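Local coordinates for penicillin-binding protein activator LpoA (Escherichia coli, PDB 6DR3) that regulates peptidoglycan synthesis from the outer membrane and stimulates the transpeptidase activity of penicillin-binding protein 1A in vitro, at residues D31-R42 and L60-E71. Numbering follows the deposited sequence.
Sequences DTRINWQLLAIR and LPQELNDAQRRE
Q68 drops its side chain as a knob into the hole between D31, I34, N35 and L38 on helix 30-47. With CG anti to its carbonyl carbon (chi1 -67°) and the chain extended beyond, its amide lands across N35, the two amide planes 68° apart. NE2 of Q68 gives a nearly straight bond of 3.0 Å to OD1 of N35; the acceptor lies in the Q68 amide plane, whereas the donor sits above the N35 carbonyl plane. A second, weak bond runs from NE2 to OD1 of D31. At the amide's other end OE1 accepts from N65 N, which should fix the flip of the group. The backbone N of Q68 returns a bond to N65 OD1, completing the capping box that starts helix 66-82. CG2 of I34 packs 3.4 Å from Q68 NE2 and also meets CD2 of L64.

L60 forks its two methyls against the same helix. Its CD1 rests against I41 CD1 (3.8 Å) and L38 CD2 (3.9 Å); CD1 of L38 packs on Q68 CB, so L38 joins the two parts of the contact. CD2 of L60 lies 3.5 Å from CD of Q37, whose NE2 bonds to L56 O. The CD1 end of I34 touches CG of P61 at 3.7 Å.

At the far end, a water bridges R42 NE and E71 OE2, backing a long salt bridge of 3.6 Å from R42 NH2 to that oxygen. R42 NH2 also reaches M10 O, and E71 pairs with R108. Segments 31-42 and 66-71 run 15° from parallel, packing as in the TPR-like helical arrays of this amino-terminal domain.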
loop_
_atom_site.group_PDB
_atom_site.type_symbol
_atom_site.label_atom_id
_atom_site.label_comp_id
_atom_site.label_asym_id
_atom_site.label_seq_id
_atom_site.Cartn_x
_atom_site.Cartn_y
_atom_site.Cartn_z
ATOM N N ASP A 31 29.341 1.012 -4.432
ATOM C CA ASP A 31 27.902 1.101 -4.672
ATOM C C ASP A 31 27.196 -0.204 -4.334
ATOM O O ASP A 31 26.062 -0.190 -3.840
ATOM C CB ASP A 31 27.640 1.489 -6.127
ATOM C CG ASP A 31 27.894 2.960 -6.391
ATOM O OD1 ASP A 31 27.297 3.802 -5.686
ATOM O OD2 ASP A 31 28.698 3.275 -7.294
ATOM N N THR A 32 27.835 -1.343 -4.613
ATOM C CA THR A 32 27.257 -2.624 -4.219
ATOM C C THR A 32 26.927 -2.629 -2.733
ATOM O O THR A 32 25.857 -3.093 -2.325
ATOM C CB THR A 32 28.222 -3.761 -4.564
ATOM O OG1 THR A 32 28.522 -3.727 -5.964
ATOM C CG2 THR A 32 27.619 -5.117 -4.215
ATOM N N ARG A 33 27.835 -2.098 -1.911
ATOM C CA ARG A 33 27.601 -2.046 -0.473
ATOM C C ARG A 33 26.457 -1.096 -0.133
ATOM O O ARG A 33 25.625 -1.403 0.728
ATOM C CB ARG A 33 28.884 -1.623 0.244
ATOM C CG ARG A 33 28.800 -1.659 1.760
ATOM C CD ARG A 33 30.014 -1.005 2.390
ATOM N NE ARG A 33 30.004 -1.119 3.847
ATOM C CZ ARG A 33 30.523 -2.134 4.530
ATOM N NH1 ARG A 33 31.105 -3.148 3.900
ATOM N NH2 ARG A 33 30.460 -2.137 5.854
ATOM N N ILE A 34 26.397 0.059 -0.800
ATOM C CA ILE A 34 25.313 1.007 -0.548
ATOM C C ILE A 34 23.965 0.357 -0.827
ATOM O O ILE A 34 23.010 0.519 -0.058
ATOM C CB ILE A 34 25.510 2.286 -1.386
ATOM C CG1 ILE A 34 26.708 3.082 -0.860
ATOM C CG2 ILE A 34 24.244 3.153 -1.368
ATOM C CD1 ILE A 34 27.093 4.264 -1.731
ATOM N N ASN A 35 23.862 -0.380 -1.934
ATOM C CA ASN A 35 22.596 -1.017 -2.277
ATOM C C ASN A 35 22.178 -2.015 -1.202
ATOM O O ASN A 35 21.023 -2.022 -0.763
ATOM C CB ASN A 35 22.707 -1.697 -3.642
ATOM C CG ASN A 35 22.849 -0.701 -4.776
ATOM O OD1 ASN A 35 22.403 0.443 -4.673
ATOM N ND2 ASN A 35 23.471 -1.131 -5.867
ATOM N N TRP A 36 23.108 -2.870 -0.766
ATOM C CA TRP A 36 22.805 -3.785 0.331
ATOM C C TRP A 36 22.424 -3.015 1.587
ATOM O O TRP A 36 21.514 -3.417 2.322
ATOM C CB TRP A 36 24.000 -4.698 0.613
ATOM C CG TRP A 36 24.242 -5.768 -0.422
ATOM C CD1 TRP A 36 25.394 -5.986 -1.118
ATOM C CD2 TRP A 36 23.313 -6.767 -0.866
ATOM N NE1 TRP A 36 25.244 -7.055 -1.965
ATOM C CE2 TRP A 36 23.974 -7.552 -1.833
ATOM C CE3 TRP A 36 21.987 -7.074 -0.540
ATOM C CZ2 TRP A 36 23.358 -8.623 -2.476
ATOM C CZ3 TRP A 36 21.376 -8.141 -1.182
ATOM C CH2 TRP A 36 22.061 -8.901 -2.139
ATOM N N GLN A 37 23.108 -1.898 1.848
ATOM C CA GLN A 37 22.804 -1.096 3.027
ATOM C C GLN A 37 21.391 -0.532 2.956
ATOM O O GLN A 37 20.652 -0.563 3.947
ATOM C CB GLN A 37 23.830 0.028 3.167
ATOM C CG GLN A 37 23.661 0.873 4.416
ATOM C CD GLN A 37 24.799 1.856 4.600
ATOM O OE1 GLN A 37 25.775 1.838 3.851
ATOM N NE2 GLN A 37 24.679 2.722 5.598
ATOM N N LEU A 38 20.996 -0.014 1.791
ATOM C CA LEU A 38 19.634 0.481 1.626
ATOM C C LEU A 38 18.617 -0.628 1.855
ATOM O O LEU A 38 17.546 -0.393 2.425
ATOM C CB LEU A 38 19.460 1.082 0.232
ATOM C CG LEU A 38 20.166 2.414 -0.024
ATOM C CD1 LEU A 38 20.202 2.709 -1.512
ATOM C CD2 LEU A 38 19.474 3.543 0.728
ATOM N N LEU A 39 18.935 -1.847 1.413
ATOM C CA LEU A 39 18.017 -2.965 1.601
ATOM C C LEU A 39 17.944 -3.376 3.067
ATOM O O LEU A 39 16.862 -3.696 3.574
ATOM C CB LEU A 39 18.446 -4.140 0.726
ATOM C CG LEU A 39 18.081 -3.991 -0.753
ATOM C CD1 LEU A 39 18.968 -4.860 -1.632
ATOM C CD2 LEU A 39 16.617 -4.348 -0.956
ATOM N N ALA A 40 19.083 -3.370 3.763
ATOM C CA ALA A 40 19.077 -3.664 5.192
ATOM C C ALA A 40 18.177 -2.694 5.945
ATOM O O ALA A 40 17.403 -3.103 6.817
ATOM C CB ALA A 40 20.500 -3.610 5.746
ATOM N N ILE A 41 18.265 -1.404 5.619
ATOM C CA ILE A 41 17.391 -0.411 6.243
ATOM C C ILE A 41 15.931 -0.769 5.997
ATOM O O ILE A 41 15.104 -0.756 6.916
ATOM C CB ILE A 41 17.722 0.996 5.712
ATOM C CG1 ILE A 41 19.167 1.368 6.048
ATOM C CG2 ILE A 41 16.765 2.039 6.293
ATOM C CD1 ILE A 41 19.700 2.531 5.241
ATOM N N ARG A 42 15.595 -1.095 4.746
ATOM C CA ARG A 42 14.219 -1.448 4.407
ATOM C C ARG A 42 13.736 -2.633 5.231
ATOM O O ARG A 42 12.614 -2.622 5.755
ATOM C CB ARG A 42 14.119 -1.758 2.911
ATOM C CG ARG A 42 12.697 -1.875 2.384
ATOM C CD ARG A 42 12.655 -2.573 1.028
ATOM N NE ARG A 42 13.473 -1.895 0.022
ATOM C CZ ARG A 42 13.492 -2.215 -1.270
ATOM N NH1 ARG A 42 12.738 -3.209 -1.726
ATOM N NH2 ARG A 42 14.264 -1.540 -2.112
ATOM N N LEU A 60 24.595 6.146 5.951
ATOM C CA LEU A 60 24.635 6.127 4.496
ATOM C C LEU A 60 25.637 7.164 3.989
ATOM O O LEU A 60 25.693 8.278 4.516
ATOM C CB LEU A 60 23.253 6.419 3.915
ATOM C CG LEU A 60 22.254 5.263 3.942
ATOM C CD1 LEU A 60 20.851 5.753 3.611
ATOM C CD2 LEU A 60 22.678 4.174 2.968
ATOM N N PRO A 61 26.437 6.831 2.974
ATOM C CA PRO A 61 27.347 7.832 2.409
ATOM C C PRO A 61 26.585 9.025 1.854
ATOM O O PRO A 61 25.410 8.938 1.492
ATOM C CB PRO A 61 28.076 7.069 1.296
ATOM C CG PRO A 61 27.932 5.634 1.654
ATOM C CD PRO A 61 26.603 5.517 2.330
ATOM N N GLN A 62 27.281 10.161 1.792
ATOM C CA GLN A 62 26.690 11.357 1.204
ATOM C C GLN A 62 26.626 11.259 -0.315
ATOM O O GLN A 62 25.712 11.819 -0.931
ATOM C CB GLN A 62 27.486 12.595 1.623
ATOM C CG GLN A 62 27.437 12.884 3.118
ATOM C CD GLN A 62 28.301 14.069 3.513
ATOM O OE1 GLN A 62 29.470 14.153 3.137
ATOM N NE2 GLN A 62 27.726 14.993 4.276
ATOM N N GLU A 63 27.570 10.547 -0.931
ATOM C CA GLU A 63 27.643 10.422 -2.388
ATOM C C GLU A 63 26.785 9.241 -2.829
ATOM O O GLU A 63 27.256 8.110 -2.943
ATOM C CB GLU A 63 29.088 10.253 -2.840
ATOM C CG GLU A 63 29.829 11.557 -3.092
ATOM C CD GLU A 63 31.288 11.338 -3.452
ATOM O OE1 GLU A 63 31.857 10.306 -3.039
ATOM O OE2 GLU A 63 31.864 12.197 -4.156
ATOM N N LEU A 64 25.508 9.510 -3.086
ATOM C CA LEU A 64 24.581 8.524 -3.623
ATOM C C LEU A 64 24.205 8.899 -5.051
ATOM O O LEU A 64 24.125 10.082 -5.394
ATOM C CB LEU A 64 23.315 8.435 -2.765
ATOM C CG LEU A 64 23.506 8.157 -1.272
ATOM C CD1 LEU A 64 22.203 8.393 -0.523
ATOM C CD2 LEU A 64 24.003 6.736 -1.044
ATOM N N ASN A 65 23.979 7.890 -5.889
ATOM C CA ASN A 65 23.455 8.172 -7.217
ATOM C C ASN A 65 21.956 8.456 -7.127
ATOM O O ASN A 65 21.327 8.277 -6.082
ATOM C CB ASN A 65 23.753 7.019 -8.183
ATOM C CG ASN A 65 23.017 5.739 -7.834
ATOM O OD1 ASN A 65 21.888 5.758 -7.346
ATOM N ND2 ASN A 65 23.659 4.607 -8.101
ATOM N N ASP A 66 21.378 8.907 -8.242
ATOM C CA ASP A 66 19.991 9.363 -8.211
ATOM C C ASP A 66 19.052 8.248 -7.774
ATOM O O ASP A 66 18.124 8.480 -6.989
ATOM C CB ASP A 66 19.578 9.901 -9.580
ATOM C CG ASP A 66 20.450 11.050 -10.039
ATOM O OD1 ASP A 66 21.637 11.084 -9.652
ATOM O OD2 ASP A 66 19.947 11.924 -10.778
ATOM N N ALA A 67 19.275 7.029 -8.266
ATOM C CA ALA A 67 18.425 5.911 -7.875
ATOM C C ALA A 67 18.552 5.621 -6.385
ATOM O O ALA A 67 17.551 5.358 -5.706
ATOM C CB ALA A 67 18.781 4.672 -8.698
ATOM N N GLN A 68 19.775 5.673 -5.853
ATOM C CA GLN A 68 19.977 5.412 -4.433
ATOM C C GLN A 68 19.397 6.524 -3.568
ATOM O O GLN A 68 18.919 6.258 -2.460
ATOM C CB GLN A 68 21.468 5.236 -4.141
ATOM C CG GLN A 68 22.073 3.991 -4.774
ATOM C CD GLN A 68 23.589 4.003 -4.764
ATOM O OE1 GLN A 68 24.211 5.063 -4.749
ATOM N NE2 GLN A 68 24.190 2.819 -4.769
ATOM N N ARG A 69 19.428 7.770 -4.049
ATOM C CA ARG A 69 18.883 8.869 -3.260
ATOM C C ARG A 69 17.362 8.814 -3.217
ATOM O O ARG A 69 16.756 9.101 -2.178
ATOM C CB ARG A 69 19.356 10.210 -3.819
ATOM C CG ARG A 69 18.956 11.398 -2.949
ATOM C CD ARG A 69 19.644 12.684 -3.374
ATOM N NE ARG A 69 21.097 12.548 -3.388
ATOM C CZ ARG A 69 21.862 12.523 -2.300
ATOM N NH1 ARG A 69 21.318 12.618 -1.095
ATOM N NH2 ARG A 69 23.176 12.395 -2.418
ATOM N N ARG A 70 16.724 8.450 -4.333
ATOM C CA ARG A 70 15.274 8.306 -4.332
ATOM C C ARG A 70 14.834 7.229 -3.347
ATOM O O ARG A 70 13.849 7.406 -2.620
ATOM C CB ARG A 70 14.772 7.993 -5.742
ATOM C CG ARG A 70 14.647 9.230 -6.626
ATOM C CD ARG A 70 13.938 8.939 -7.943
ATOM N NE ARG A 70 14.844 8.425 -8.970
ATOM C CZ ARG A 70 15.600 9.188 -9.757
ATOM N NH1 ARG A 70 15.576 10.511 -9.640
ATOM N NH2 ARG A 70 16.389 8.626 -10.665
ATOM N N GLU A 71 15.560 6.111 -3.299
ATOM C CA GLU A 71 15.255 5.082 -2.311
ATOM C C GLU A 71 15.467 5.605 -0.895
ATOM O O GLU A 71 14.702 5.273 0.017
ATOM C CB GLU A 71 16.113 3.841 -2.564
ATOM C CG GLU A 71 15.944 2.735 -1.534
ATOM C CD GLU A 71 14.529 2.187 -1.486
ATOM O OE1 GLU A 71 13.819 2.275 -2.509
ATOM O OE2 GLU A 71 14.132 1.666 -0.423
HETATM O O HOH W 1 15.750 -0.231 0.291
#